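Methyltransferase (Geobacter sulfurreducens PCA, PDB 3C3P) probably transfers a methyl group from S-adenosyl-L-methionine to an oxygen atom of an acceptor substrate that is not known. Local coordinates at residues D65-A70 against R91-H96; R83-D88 against E111-D116; F74-S79 against N104-R109. All blocks are in the same frame, centred on the assembly; numbering follows the deposited sequence.

From the N terminus, the chain leaves strand 59-63, turns through 65-70 into helix 69-75, and runs by way of 74-79 to strand 83-88, helix 91-104, the turn 104-109 and strand 110-114. Contact 1 closes the loop from 65-70 to 91-96, contact 3 that from 74-79 to 104-109, and contact 2 that from 83-88 to 111-116. Each loop opens before the previous one has closed, so all three cross and none nests. Asp88 joins contacts 1 and 2, its carboxylate receiving Asp65 N and Asn93 ND2; Val84 N and Arg109 O join contacts 2 and 3. Together they tie two successive crossovers to the outer edge of the sheet.

Contact 1 (D65-A70 against R91-H96); sequences DGLGCA and RDNVEH. With EDO (1,2-ethanediol), chain J.
Leu67 offers both its backbone N-H and its carbonyl to side chains of helix 91-104. Leu67 N donates to Asn93 OD1 (3.1 Å, 161° at the hydrogen), and Leu67 O accepts from His96 ND1 at 3.0 Å. The two bonds differ in approach: Leu67 N sits well above the plane of the Asn93 amide carbonyl, whereas Leu67 O lies at the edge of the imidazole, close to the ring plane. One helical turn separates Asn93 from His96, so the pair grips a single residue from two points.

His96 reaches across because its CG is anti to the backbone N (chi1 -176°), which carries the ring out toward Leu67. Leu67 CG lies beside its own N (chi1 -60°), and Leu67 CD2 rests over one face of the His96 ring, offset toward the rim and 4.1 Å from the centroid, in a CH-pi contact. Leu67 CB meets His96 ND1 at 3.6 Å, while Met28 and Ala32 of helix 23-34 also pack on the leucine. The amide of Asn93 is held at its other end too, since ND2 donates to Asp88 OD2, and its rotation is thereby fixed.

Asp65 OD1 reaches over the turn to Ala70 N, in the helix, accepting its N-H at 2.9 Å on the syn lone pair, and OD2 is bonded to Ser71 OG. Gly68, at positive phi, precedes the helix as its N-cap residue. A glycine-rich turn between the first strand and its helix, beside an acidic residue ending the second strand, is characteristic of the S-adenosylmethionine site in Rossmann-fold methyltransferases, consistent with a cofactor site here.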
ATOM      1  N   ASP A  65      -8.547   4.374  19.234  1.00 32.59           N
ATOM      2  CA  ASP A  65      -9.150   4.820  17.990  1.00 31.93           C
ATOM      3  C   ASP A  65     -10.186   5.919  18.199  1.00 32.11           C
ATOM      4  O   ASP A  65     -11.350   5.677  18.565  1.00 30.92           O
ATOM      5  CB  ASP A  65      -9.753   3.600  17.269  1.00 31.80           C
ATOM      6  CG  ASP A  65     -10.165   3.893  15.846  1.00 31.65           C
ATOM      7  OD1 ASP A  65      -9.712   4.907  15.280  1.00 31.71           O
ATOM      8  OD2 ASP A  65     -10.918   3.080  15.262  1.00 30.25           O
ATOM      9  N   GLY A  66      -9.706   7.139  17.970  1.00 31.26           N
ATOM     10  CA  GLY A  66     -10.508   8.339  18.058  1.00 31.82           C
ATOM     11  C   GLY A  66     -11.717   8.239  17.142  1.00 31.18           C
ATOM     12  O   GLY A  66     -11.601   8.127  15.905  1.00 30.00           O
ATOM     13  N   LEU A  67     -12.874   8.257  17.804  1.00 31.46           N
ATOM     14  CA  LEU A  67     -14.195   8.188  17.182  1.00 31.70           C
ATOM     15  C   LEU A  67     -14.421   6.922  16.369  1.00 30.81           C
ATOM     16  O   LEU A  67     -15.407   6.821  15.645  1.00 31.19           O
ATOM     17  CB  LEU A  67     -14.449   9.410  16.285  1.00 31.61           C
ATOM     18  CG  LEU A  67     -14.405  10.794  16.924  1.00 32.10           C
ATOM     19  CD1 LEU A  67     -14.692  11.807  15.840  1.00 31.83           C
ATOM     20  CD2 LEU A  67     -15.388  10.943  18.079  1.00 31.71           C
ATOM     21  N   GLY A  68     -13.547   5.947  16.543  1.00 29.78           N
ATOM     22  CA  GLY A  68     -13.649   4.696  15.792  1.00 30.72           C
ATOM     23  C   GLY A  68     -13.369   4.928  14.310  1.00 31.68           C
ATOM     24  O   GLY A  68     -13.778   4.160  13.443  1.00 31.33           O
ATOM     25  N   CYS A  69     -12.630   5.982  14.023  1.00 32.82           N
ATOM     26  CA  CYS A  69     -12.340   6.313  12.624  1.00 34.82           C
ATOM     27  C   CYS A  69     -11.582   5.219  11.852  1.00 32.94           C
ATOM     28  O   CYS A  69     -11.944   4.861  10.729  1.00 32.48           O
ATOM     29  CB  CYS A  69     -11.575   7.631  12.526  1.00 37.19           C
ATOM     30  SG  CYS A  69     -11.266   8.122  10.826  1.00 42.99           S
ATOM     31  N   ALA A  70     -10.523   4.698  12.454  1.00 31.65           N
ATOM     32  CA  ALA A  70      -9.711   3.650  11.812  1.00 30.83           C
ATOM     33  C   ALA A  70     -10.527   2.381  11.634  1.00 31.05           C
ATOM     34  O   ALA A  70     -10.514   1.735  10.583  1.00 31.61           O
ATOM     35  CB  ALA A  70      -8.430   3.355  12.647  1.00 29.61           C
ATOM     36  N   ARG A  91     -14.980   6.120  26.768  1.00 32.66           N
ATOM     37  CA  ARG A  91     -16.333   5.571  26.518  1.00 32.59           C
ATOM     38  C   ARG A  91     -17.062   6.275  25.365  1.00 33.22           C
ATOM     39  O   ARG A  91     -17.886   5.670  24.683  1.00 32.71           O
ATOM     40  CB  ARG A  91     -17.211   5.611  27.785  1.00 32.94           C
ATOM     41  CG  ARG A  91     -17.574   7.008  28.283  1.00 32.82           C
ATOM     42  N   ASP A  92     -16.711   7.536  25.124  1.00 34.58           N
ATOM     43  CA  ASP A  92     -17.352   8.353  24.058  1.00 34.93           C
ATOM     44  C   ASP A  92     -16.874   7.942  22.661  1.00 34.24           C
ATOM     45  O   ASP A  92     -17.580   8.104  21.652  1.00 34.08           O
ATOM     46  CB  ASP A  92     -17.101   9.848  24.284  1.00 35.83           C
ATOM     47  CG  ASP A  92     -17.671  10.350  25.601  1.00 37.26           C
ATOM     48  OD1 ASP A  92     -18.616   9.732  26.150  1.00 37.85           O
ATOM     49  OD2 ASP A  92     -17.184  11.391  26.087  1.00 38.32           O
ATOM     50  N   ASN A  93     -15.649   7.430  22.625  1.00 33.36           N
ATOM     51  CA  ASN A  93     -15.048   6.953  21.397  1.00 32.25           C
ATOM     52  C   ASN A  93     -15.692   5.660  21.034  1.00 31.57           C
ATOM     53  O   ASN A  93     -16.110   5.433  19.899  1.00 31.12           O
ATOM     54  CB  ASN A  93     -13.526   6.736  21.519  1.00 31.75           C
ATOM     55  CG  ASN A  93     -12.764   8.028  21.420  1.00 31.67           C
ATOM     56  OD1 ASN A  93     -13.228   8.980  20.778  1.00 30.38           O
ATOM     57  ND2 ASN A  93     -11.577   8.072  22.022  1.00 31.34           N
ATOM     58  N   VAL A  94     -15.776   4.804  22.036  1.00 30.92           N
ATOM     59  CA  VAL A  94     -16.356   3.477  21.829  1.00 30.53           C
ATOM     60  C   VAL A  94     -17.827   3.629  21.416  1.00 29.59           C
ATOM     61  O   VAL A  94     -18.266   3.000  20.459  1.00 28.01           O
ATOM     62  CB  VAL A  94     -16.159   2.552  23.078  1.00 31.00           C
ATOM     63  CG1 VAL A  94     -16.894   1.215  22.902  1.00 30.72           C
ATOM     64  CG2 VAL A  94     -14.665   2.346  23.348  1.00 30.18           C
ATOM     65  N   GLU A  95     -18.557   4.516  22.092  1.00 29.68           N
ATOM     66  CA  GLU A  95     -20.000   4.744  21.790  1.00 29.74           C
ATOM     67  C   GLU A  95     -20.220   5.361  20.416  1.00 29.71           C
ATOM     68  O   GLU A  95     -21.159   5.014  19.700  1.00 27.73           O
ATOM     69  CB  GLU A  95     -20.672   5.624  22.858  1.00 30.20           C
ATOM     70  CG  GLU A  95     -22.163   5.994  22.567  1.00 30.53           C
ATOM     71  CD  GLU A  95     -23.119   4.801  22.530  1.00 30.37           C
ATOM     72  OE1 GLU A  95     -22.673   3.660  22.759  1.00 29.34           O
ATOM     73  OE2 GLU A  95     -24.330   5.016  22.279  1.00 29.62           O
ATOM     74  N   HIS A  96     -19.319   6.258  20.034  1.00 30.37           N
ATOM     75  CA  HIS A  96     -19.433   6.914  18.738  1.00 30.93           C
ATOM     76  C   HIS A  96     -19.296   5.867  17.644  1.00 29.89           C
ATOM     77  O   HIS A  96     -20.063   5.846  16.667  1.00 28.79           O
ATOM     78  CB  HIS A  96     -18.375   8.006  18.545  1.00 33.00           C
ATOM     79  CG  HIS A  96     -18.541   8.753  17.264  1.00 34.17           C
ATOM     80  ND1 HIS A  96     -17.871   8.408  16.113  1.00 35.44           N
ATOM     81  CD2 HIS A  96     -19.360   9.778  16.929  1.00 35.39           C
ATOM     82  CE1 HIS A  96     -18.240   9.210  15.130  1.00 35.42           C
ATOM     83  NE2 HIS A  96     -19.139  10.053  15.598  1.00 35.91           N
TER
HETATM   84  C1  EDO J 216     -14.347  13.086  28.771  1.00 88.77           C
HETATM   85  O1  EDO J 216     -14.274  12.876  30.186  1.00 88.82           O
HETATM   86  C2  EDO J 216     -14.678  11.769  28.078  1.00 88.77           C
HETATM   87  O2  EDO J 216     -14.576  11.940  26.661  1.00 88.63           O

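Contact 2 (R83-D88 against E111-D116); sequences RVVMID and ELQVGD. With EDO (1,2-ethanediol), chain I.
Asp88 O departs from the regular pairing of these strands: it accepts from Gly115 N at 3.0 Å, but the donor stands 57° out of the carbonyl plane, where segment 111-116 turns off the sheet. Up to that point the contact is the parallel pair of a beta-alpha-beta unit, strand 83-88 and strand 110-114 joined through helix 91-104 at the edge of the Rossmann-like sheet. Four backbone bonds connect Val84 O, Met86 and Asp88 N with Glu111 and Gln113, each nearly straight at the acceptor.

On the face bearing Val85 and Ile87, the extended Glu111 runs alongside Val85, its OE1 3.8 Å from Val85 CG2. Ile87 turns CG2 toward the departing chain, 3.6 Å from Asp116 O. The other face carries Met86, present as selenomethionine, whose CB meets Leu112 CD2 at 3.7 Å; Leu112 CG lies beside its backbone N (chi1 -53°), swinging CD2 back toward the neighbouring strand, while Val94 of helix 91-104 packs against Leu112.

At the strand end, the carboxylate of Asp88 also receives Asp90 N on OD2. A 1,2-ethanediol molecule, probably from the crystallisation liquor, donates from O2 to Asp88 OD1 at 2.7 Å.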
ATOM      1  N   ARG A  83     -13.069 -10.177  11.726  1.00 32.44           N
ATOM      2  CA  ARG A  83     -13.285  -9.240  12.824  1.00 32.07           C
ATOM      3  C   ARG A  83     -12.273  -8.126  12.977  1.00 31.36           C
ATOM      4  O   ARG A  83     -11.097  -8.268  12.660  1.00 30.49           O
ATOM      5  CB  ARG A  83     -13.265  -9.983  14.179  1.00 32.69           C
ATOM      6  CG  ARG A  83     -14.405 -10.974  14.435  1.00 34.87           C
ATOM      7  CD  ARG A  83     -15.740 -10.289  14.567  1.00 34.99           C
ATOM      8  NE  ARG A  83     -16.803 -11.250  14.825  1.00 36.57           N
ATOM      9  CZ  ARG A  83     -17.490 -11.900  13.888  1.00 36.78           C
ATOM     10  NH1 ARG A  83     -17.250 -11.696  12.600  1.00 36.44           N
ATOM     11  NH2 ARG A  83     -18.446 -12.746  14.244  1.00 37.10           N
ATOM     12  N   VAL A  84     -12.818  -6.996  13.415  1.00 30.86           N
ATOM     13  CA  VAL A  84     -12.042  -5.827  13.803  1.00 30.55           C
ATOM     14  C   VAL A  84     -12.297  -5.723  15.309  1.00 30.71           C
ATOM     15  O   VAL A  84     -13.450  -5.786  15.786  1.00 30.03           O
ATOM     16  CB  VAL A  84     -12.438  -4.484  13.160  1.00 31.29           C
ATOM     17  CG1 VAL A  84     -11.597  -3.376  13.773  1.00 30.71           C
ATOM     18  CG2 VAL A  84     -12.281  -4.497  11.644  1.00 30.67           C
ATOM     19  N   VAL A  85     -11.208  -5.658  16.050  1.00 30.51           N
ATOM     20  CA  VAL A  85     -11.240  -5.521  17.497  1.00 30.71           C
ATOM     21  C   VAL A  85     -10.665  -4.150  17.820  1.00 31.51           C
ATOM     22  O   VAL A  85      -9.484  -3.859  17.593  1.00 30.27           O
ATOM     23  CB  VAL A  85     -10.423  -6.601  18.225  1.00 30.41           C
ATOM     24  CG1 VAL A  85     -10.505  -6.381  19.741  1.00 30.52           C
ATOM     25  CG2 VAL A  85     -10.900  -8.007  17.849  1.00 30.20           C
HETATM   26  N   MSE A  86     -11.537  -3.313  18.340  1.00 31.68           N
HETATM   27  CA  MSE A  86     -11.209  -1.950  18.706  1.00 32.72           C
HETATM   28  C   MSE A  86     -11.296  -1.763  20.209  1.00 32.54           C
HETATM   29  O   MSE A  86     -12.285  -2.147  20.853  1.00 30.64           O
HETATM   30  CB  MSE A  86     -12.175  -1.030  17.956  1.00 34.09           C
HETATM   31  CG  MSE A  86     -12.093   0.499  18.144  1.00 36.10           C
HETATM   32 SE   MSE A  86     -12.588   1.270  19.869  0.75 38.33          SE
HETATM   33  CE  MSE A  86     -13.124   3.041  19.214  1.00 36.58           C
ATOM     34  N   ILE A  87     -10.210  -1.210  20.745  1.00 32.63           N
ATOM     35  CA  ILE A  87     -10.072  -0.917  22.177  1.00 32.65           C
ATOM     36  C   ILE A  87      -9.704   0.558  22.376  1.00 32.07           C
ATOM     37  O   ILE A  87      -8.833   1.104  21.710  1.00 30.23           O
ATOM     38  CB  ILE A  87      -9.013  -1.806  22.910  1.00 33.59           C
ATOM     39  CG1 ILE A  87      -9.201  -3.298  22.649  1.00 34.12           C
ATOM     40  CG2 ILE A  87      -9.011  -1.554  24.419  1.00 33.88           C
ATOM     41  CD1 ILE A  87      -8.502  -3.775  21.401  1.00 34.73           C
ATOM     42  N   ASP A  88     -10.414   1.205  23.282  1.00 31.54           N
ATOM     43  CA  ASP A  88     -10.158   2.615  23.572  1.00 31.27           C
ATOM     44  C   ASP A  88     -10.512   2.956  25.031  1.00 32.23           C
ATOM     45  O   ASP A  88     -11.528   2.494  25.576  1.00 31.70           O
ATOM     46  CB  ASP A  88     -10.899   3.511  22.562  1.00 30.72           C
ATOM     47  CG  ASP A  88     -10.429   4.967  22.605  1.00 30.52           C
ATOM     48  OD1 ASP A  88      -9.599   5.304  21.725  1.00 31.50           O
ATOM     49  OD2 ASP A  88     -10.794   5.739  23.532  1.00 28.84           O
ATOM     50  N   GLU A 111     -15.816  -5.836  17.188  1.00 31.63           N
ATOM     51  CA  GLU A 111     -15.828  -6.020  18.641  1.00 32.98           C
ATOM     52  C   GLU A 111     -15.245  -4.755  19.240  1.00 31.98           C
ATOM     53  O   GLU A 111     -14.093  -4.408  18.972  1.00 31.78           O
ATOM     54  CB  GLU A 111     -15.001  -7.238  19.076  1.00 35.04           C
ATOM     55  CG  GLU A 111     -14.917  -7.358  20.610  1.00 37.74           C
ATOM     56  CD  GLU A 111     -13.929  -8.400  21.123  1.00 40.03           C
ATOM     57  OE1 GLU A 111     -13.493  -9.313  20.372  1.00 41.27           O
ATOM     58  OE2 GLU A 111     -13.591  -8.292  22.321  1.00 42.45           O
ATOM     59  N   LEU A 112     -16.038  -4.063  20.041  1.00 30.51           N
ATOM     60  CA  LEU A 112     -15.608  -2.801  20.657  1.00 31.85           C
ATOM     61  C   LEU A 112     -15.473  -2.907  22.166  1.00 33.19           C
ATOM     62  O   LEU A 112     -16.381  -3.394  22.852  1.00 32.76           O
ATOM     63  CB  LEU A 112     -16.634  -1.709  20.341  1.00 32.17           C
ATOM     64  CG  LEU A 112     -17.013  -1.492  18.874  1.00 31.95           C
ATOM     65  CD1 LEU A 112     -18.201  -0.549  18.717  1.00 32.54           C
ATOM     66  CD2 LEU A 112     -15.838  -0.961  18.145  1.00 32.72           C
ATOM     67  N   GLN A 113     -14.356  -2.414  22.679  1.00 33.51           N
ATOM     68  CA  GLN A 113     -14.088  -2.463  24.124  1.00 35.29           C
ATOM     69  C   GLN A 113     -13.545  -1.173  24.697  1.00 34.34           C
ATOM     70  O   GLN A 113     -12.719  -0.503  24.097  1.00 32.74           O
ATOM     71  CB  GLN A 113     -13.034  -3.533  24.459  1.00 36.86           C
ATOM     72  CG  GLN A 113     -13.225  -4.891  23.844  1.00 38.28           C
ATOM     73  CD  GLN A 113     -12.439  -5.933  24.590  1.00 39.74           C
ATOM     74  OE1 GLN A 113     -12.380  -5.907  25.829  1.00 41.04           O
ATOM     75  NE2 GLN A 113     -11.875  -6.894  23.864  1.00 40.81           N
ATOM     76  N   VAL A 114     -14.034  -0.860  25.889  1.00 33.73           N
ATOM     77  CA  VAL A 114     -13.603   0.293  26.658  1.00 33.61           C
ATOM     78  C   VAL A 114     -12.573  -0.297  27.602  1.00 34.14           C
ATOM     79  O   VAL A 114     -12.876  -1.218  28.354  1.00 33.24           O
ATOM     80  CB  VAL A 114     -14.773   0.972  27.439  1.00 34.07           C
ATOM     81  CG1 VAL A 114     -14.250   1.973  28.474  1.00 33.64           C
ATOM     82  CG2 VAL A 114     -15.764   1.629  26.473  1.00 33.92           C
ATOM     83  N   GLY A 115     -11.344   0.195  27.524  1.00 34.31           N
ATOM     84  CA  GLY A 115     -10.263  -0.303  28.385  1.00 35.51           C
ATOM     85  C   GLY A 115      -8.870   0.092  27.938  1.00 36.19           C
ATOM     86  O   GLY A 115      -8.702   0.975  27.103  1.00 37.00           O
ATOM     87  N   ASP A 116      -7.871  -0.593  28.479  1.00 36.66           N
ATOM     88  CA  ASP A 116      -6.479  -0.303  28.137  1.00 37.45           C
ATOM     89  C   ASP A 116      -6.164  -0.881  26.758  1.00 36.86           C
ATOM     90  O   ASP A 116      -6.205  -2.099  26.585  1.00 36.68           O
ATOM     91  CB  ASP A 116      -5.499  -0.896  29.145  1.00 38.48           C
ATOM     92  CG  ASP A 116      -4.067  -0.502  28.841  1.00 39.56           C
ATOM     93  OD1 ASP A 116      -3.784   0.715  28.773  1.00 40.47           O
ATOM     94  OD2 ASP A 116      -3.222  -1.404  28.692  1.00 40.44           O
TER
HETATM   95  C1  EDO I 215      -5.970   6.616  21.588  1.00 64.24           C
HETATM   96  O1  EDO I 215      -5.256   5.688  22.410  1.00 64.39           O
HETATM   97  C2  EDO I 215      -7.096   7.218  22.422  1.00 64.23           C
HETATM   98  O2  EDO I 215      -8.200   7.588  21.590  1.00 63.71           O

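Contact 3 (F74-S79 against N104-R109); sequences FARAIS and NGLIDR
Arg109 reaches across to the segment that follows helix 69-75 and donates from NH1 to Ile78 O at 2.9 Å, an N-H...O angle of 149°. The acceptor lies at the edge of the guanidinium, 3° out of its plane. Arg109 CG stands between the backbone N and the carbonyl carbon (chi1 72°) and the chain bends at chi3; the side chains of Arg109 and Ile78 slide past each other in opposite directions, with Arg109 CD 3.8 Å from Ile78 CG1.

Asp108 holds the same guanidinium side-on. Arg109 NE meets Asp108 OD1 at 2.8 Å and Arg109 NH2 meets Asp108 OD2 at 3.0 Å, in a salt bridge that probably offsets the charge and helps to fix the rotation of the group. Leu106 CD2 rests over the centre of one face of the Arg109 guanidinium, 3.8 Å above its plane.

This is packing between two connections of the Rossmann-like fold: the stretch leaving helix 69-75 for strand 83-88, and the one that leads from helix 91-104 through a short 3-10 turn into strand 110-114. Asn104 shapes the start of the second as an Asx turn, OD1 accepting from Leu106 N.

Leu106 directs its other methyl, CD1, at Ala75 and Arg76, 3.9 Å from Arg76 CA and 4.2 Å from Ala75 CB. Leu101 of helix 91-104 packs against both Ala75 and Leu106. Ile78, the remaining large apolar partner, places CD1 beside Arg109 CG and also touches Val84 of strand 83-88.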
ATOM      1  N   PHE A  74     -11.524   0.004   8.297  1.00 28.78           N
ATOM      2  CA  PHE A  74     -11.225  -1.434   8.305  1.00 28.97           C
ATOM      3  C   PHE A  74     -12.485  -2.326   8.255  1.00 29.48           C
ATOM      4  O   PHE A  74     -12.503  -3.365   7.572  1.00 29.89           O
ATOM      5  CB  PHE A  74     -10.369  -1.828   9.515  1.00 28.51           C
ATOM      6  CG  PHE A  74      -8.961  -1.308   9.466  1.00 29.90           C
ATOM      7  CD1 PHE A  74      -8.108  -1.697   8.432  1.00 29.54           C
ATOM      8  CD2 PHE A  74      -8.451  -0.532  10.485  1.00 30.05           C
ATOM      9  CE1 PHE A  74      -6.787  -1.261   8.378  1.00 29.95           C
ATOM     10  CE2 PHE A  74      -7.120  -0.101  10.438  1.00 31.05           C
ATOM     11  CZ  PHE A  74      -6.294  -0.472   9.386  1.00 30.35           C
ATOM     12  N   ALA A  75     -13.525  -1.932   8.990  1.00 29.38           N
ATOM     13  CA  ALA A  75     -14.767  -2.719   9.054  1.00 29.56           C
ATOM     14  C   ALA A  75     -15.399  -2.896   7.682  1.00 30.02           C
ATOM     15  O   ALA A  75     -15.990  -3.927   7.367  1.00 30.58           O
ATOM     16  CB  ALA A  75     -15.788  -2.077  10.031  1.00 29.19           C
ATOM     17  N   ARG A  76     -15.251  -1.858   6.890  1.00 31.12           N
ATOM     18  CA  ARG A  76     -15.813  -1.801   5.538  1.00 33.24           C
ATOM     19  C   ARG A  76     -15.101  -2.716   4.566  1.00 32.13           C
ATOM     20  O   ARG A  76     -15.644  -3.069   3.528  1.00 29.51           O
ATOM     21  CB  ARG A  76     -15.718  -0.370   4.971  1.00 36.17           C
ATOM     22  CG  ARG A  76     -16.451   0.694   5.782  1.00 39.43           C
ATOM     23  CD  ARG A  76     -16.771   1.945   4.950  1.00 42.20           C
ATOM     24  NE  ARG A  76     -17.450   1.552   3.707  1.00 44.47           N
ATOM     25  CZ  ARG A  76     -18.223   2.318   2.946  1.00 47.47           C
ATOM     26  NH1 ARG A  76     -18.571   3.544   3.321  1.00 48.62           N
ATOM     27  NH2 ARG A  76     -18.722   1.802   1.824  1.00 48.54           N
ATOM     28  N   ALA A  77     -13.887  -3.101   4.948  1.00 31.34           N
ATOM     29  CA  ALA A  77     -12.988  -3.915   4.108  1.00 32.08           C
ATOM     30  C   ALA A  77     -12.941  -5.401   4.380  1.00 33.08           C
ATOM     31  O   ALA A  77     -12.281  -6.136   3.651  1.00 33.54           O
ATOM     32  CB  ALA A  77     -11.539  -3.347   4.229  1.00 29.63           C
ATOM     33  N   ILE A  78     -13.656  -5.840   5.405  1.00 34.34           N
ATOM     34  CA  ILE A  78     -13.617  -7.262   5.796  1.00 35.02           C
ATOM     35  C   ILE A  78     -14.935  -8.012   5.691  1.00 36.29           C
ATOM     36  O   ILE A  78     -16.031  -7.429   5.687  1.00 34.86           O
ATOM     37  CB  ILE A  78     -13.059  -7.425   7.267  1.00 34.41           C
ATOM     38  CG1 ILE A  78     -14.051  -6.886   8.291  1.00 34.17           C
ATOM     39  CG2 ILE A  78     -11.671  -6.728   7.439  1.00 35.49           C
ATOM     40  CD1 ILE A  78     -13.741  -7.288   9.716  1.00 34.02           C
ATOM     41  N   SER A  79     -14.820  -9.335   5.608  1.00 37.76           N
ATOM     42  CA  SER A  79     -16.029 -10.191   5.534  1.00 38.74           C
ATOM     43  C   SER A  79     -16.666 -10.384   6.889  1.00 37.54           C
ATOM     44  O   SER A  79     -16.124 -10.044   7.943  1.00 35.65           O
ATOM     45  CB  SER A  79     -15.748 -11.588   4.958  1.00 40.32           C
ATOM     46  OG  SER A  79     -14.844 -12.332   5.785  1.00 41.83           O
ATOM     47  N   ASN A 104     -24.724   1.287  10.130  1.00 31.77           N
ATOM     48  CA  ASN A 104     -24.390   0.691   8.807  0.50 31.92           C
ATOM     49  C   ASN A 104     -24.391  -0.834   8.827  1.00 32.51           C
ATOM     50  O   ASN A 104     -24.131  -1.489   7.818  1.00 33.60           O
ATOM     51  CB  ASN A 104     -23.066   1.231   8.228  0.50 31.41           C
ATOM     52  CG  ASN A 104     -21.845   0.808   9.020  0.50 30.72           C
ATOM     53  OD1 ASN A 104     -21.913  -0.086   9.858  0.50 30.14           O
ATOM     54  ND2 ASN A 104     -20.711   1.441   8.739  0.50 30.78           N
ATOM     55  N   GLY A 105     -24.698  -1.375   9.988  1.00 33.02           N
ATOM     56  CA  GLY A 105     -24.790  -2.820  10.212  1.00 33.43           C
ATOM     57  C   GLY A 105     -23.538  -3.624  10.439  1.00 34.55           C
ATOM     58  O   GLY A 105     -23.608  -4.795  10.859  1.00 35.41           O
ATOM     59  N   LEU A 106     -22.411  -2.977  10.183  1.00 32.67           N
ATOM     60  CA  LEU A 106     -21.073  -3.613  10.312  1.00 32.84           C
ATOM     61  C   LEU A 106     -20.695  -3.929  11.757  1.00 31.84           C
ATOM     62  O   LEU A 106     -19.630  -4.470  12.015  1.00 30.47           O
ATOM     63  CB  LEU A 106     -19.978  -2.765   9.637  1.00 32.95           C
ATOM     64  CG  LEU A 106     -20.191  -2.519   8.133  1.00 33.13           C
ATOM     65  CD1 LEU A 106     -19.171  -1.567   7.571  1.00 32.24           C
ATOM     66  CD2 LEU A 106     -20.202  -3.844   7.362  1.00 34.00           C
ATOM     67  N   ILE A 107     -21.601  -3.614  12.686  1.00 31.44           N
ATOM     68  CA  ILE A 107     -21.365  -3.893  14.112  1.00 30.69           C
ATOM     69  C   ILE A 107     -21.315  -5.422  14.261  1.00 31.47           C
ATOM     70  O   ILE A 107     -20.839  -5.970  15.266  1.00 32.01           O
ATOM     71  CB  ILE A 107     -22.441  -3.232  15.035  1.00 30.54           C
ATOM     72  CG1 ILE A 107     -22.016  -3.276  16.505  1.00 30.88           C
ATOM     73  CG2 ILE A 107     -23.815  -3.878  14.831  1.00 29.74           C
ATOM     74  CD1 ILE A 107     -20.701  -2.576  16.806  1.00 30.15           C
ATOM     75  N   ASP A 108     -21.785  -6.093  13.210  1.00 31.42           N
ATOM     76  CA  ASP A 108     -21.818  -7.575  13.128  1.00 31.85           C
ATOM     77  C   ASP A 108     -20.424  -8.198  12.975  1.00 32.77           C
ATOM     78  O   ASP A 108     -20.240  -9.412  13.110  1.00 33.94           O
ATOM     79  CB  ASP A 108     -22.727  -8.066  11.972  1.00 32.55           C
ATOM     80  CG  ASP A 108     -22.249  -7.618  10.568  1.00 32.69           C
ATOM     81  OD1 ASP A 108     -21.218  -6.939  10.441  1.00 32.95           O
ATOM     82  OD2 ASP A 108     -22.908  -7.957   9.570  1.00 33.21           O
ATOM     83  N   ARG A 109     -19.439  -7.364  12.717  1.00 31.33           N
ATOM     84  CA  ARG A 109     -18.067  -7.884  12.531  1.00 32.11           C
ATOM     85  C   ARG A 109     -17.015  -7.009  13.183  1.00 31.29           C
ATOM     86  O   ARG A 109     -15.837  -7.001  12.804  1.00 31.73           O
ATOM     87  CB  ARG A 109     -17.774  -8.053  11.059  1.00 32.80           C
ATOM     88  CG  ARG A 109     -17.594  -6.757  10.353  1.00 33.78           C
ATOM     89  CD  ARG A 109     -17.769  -6.975   8.887  1.00 34.48           C
ATOM     90  NE  ARG A 109     -19.164  -7.308   8.638  1.00 36.43           N
ATOM     91  CZ  ARG A 109     -19.661  -7.627   7.451  1.00 37.25           C
ATOM     92  NH1 ARG A 109     -18.858  -7.670   6.388  1.00 38.01           N
ATOM     93  NH2 ARG A 109     -20.956  -7.904   7.331  1.00 38.13           N
TER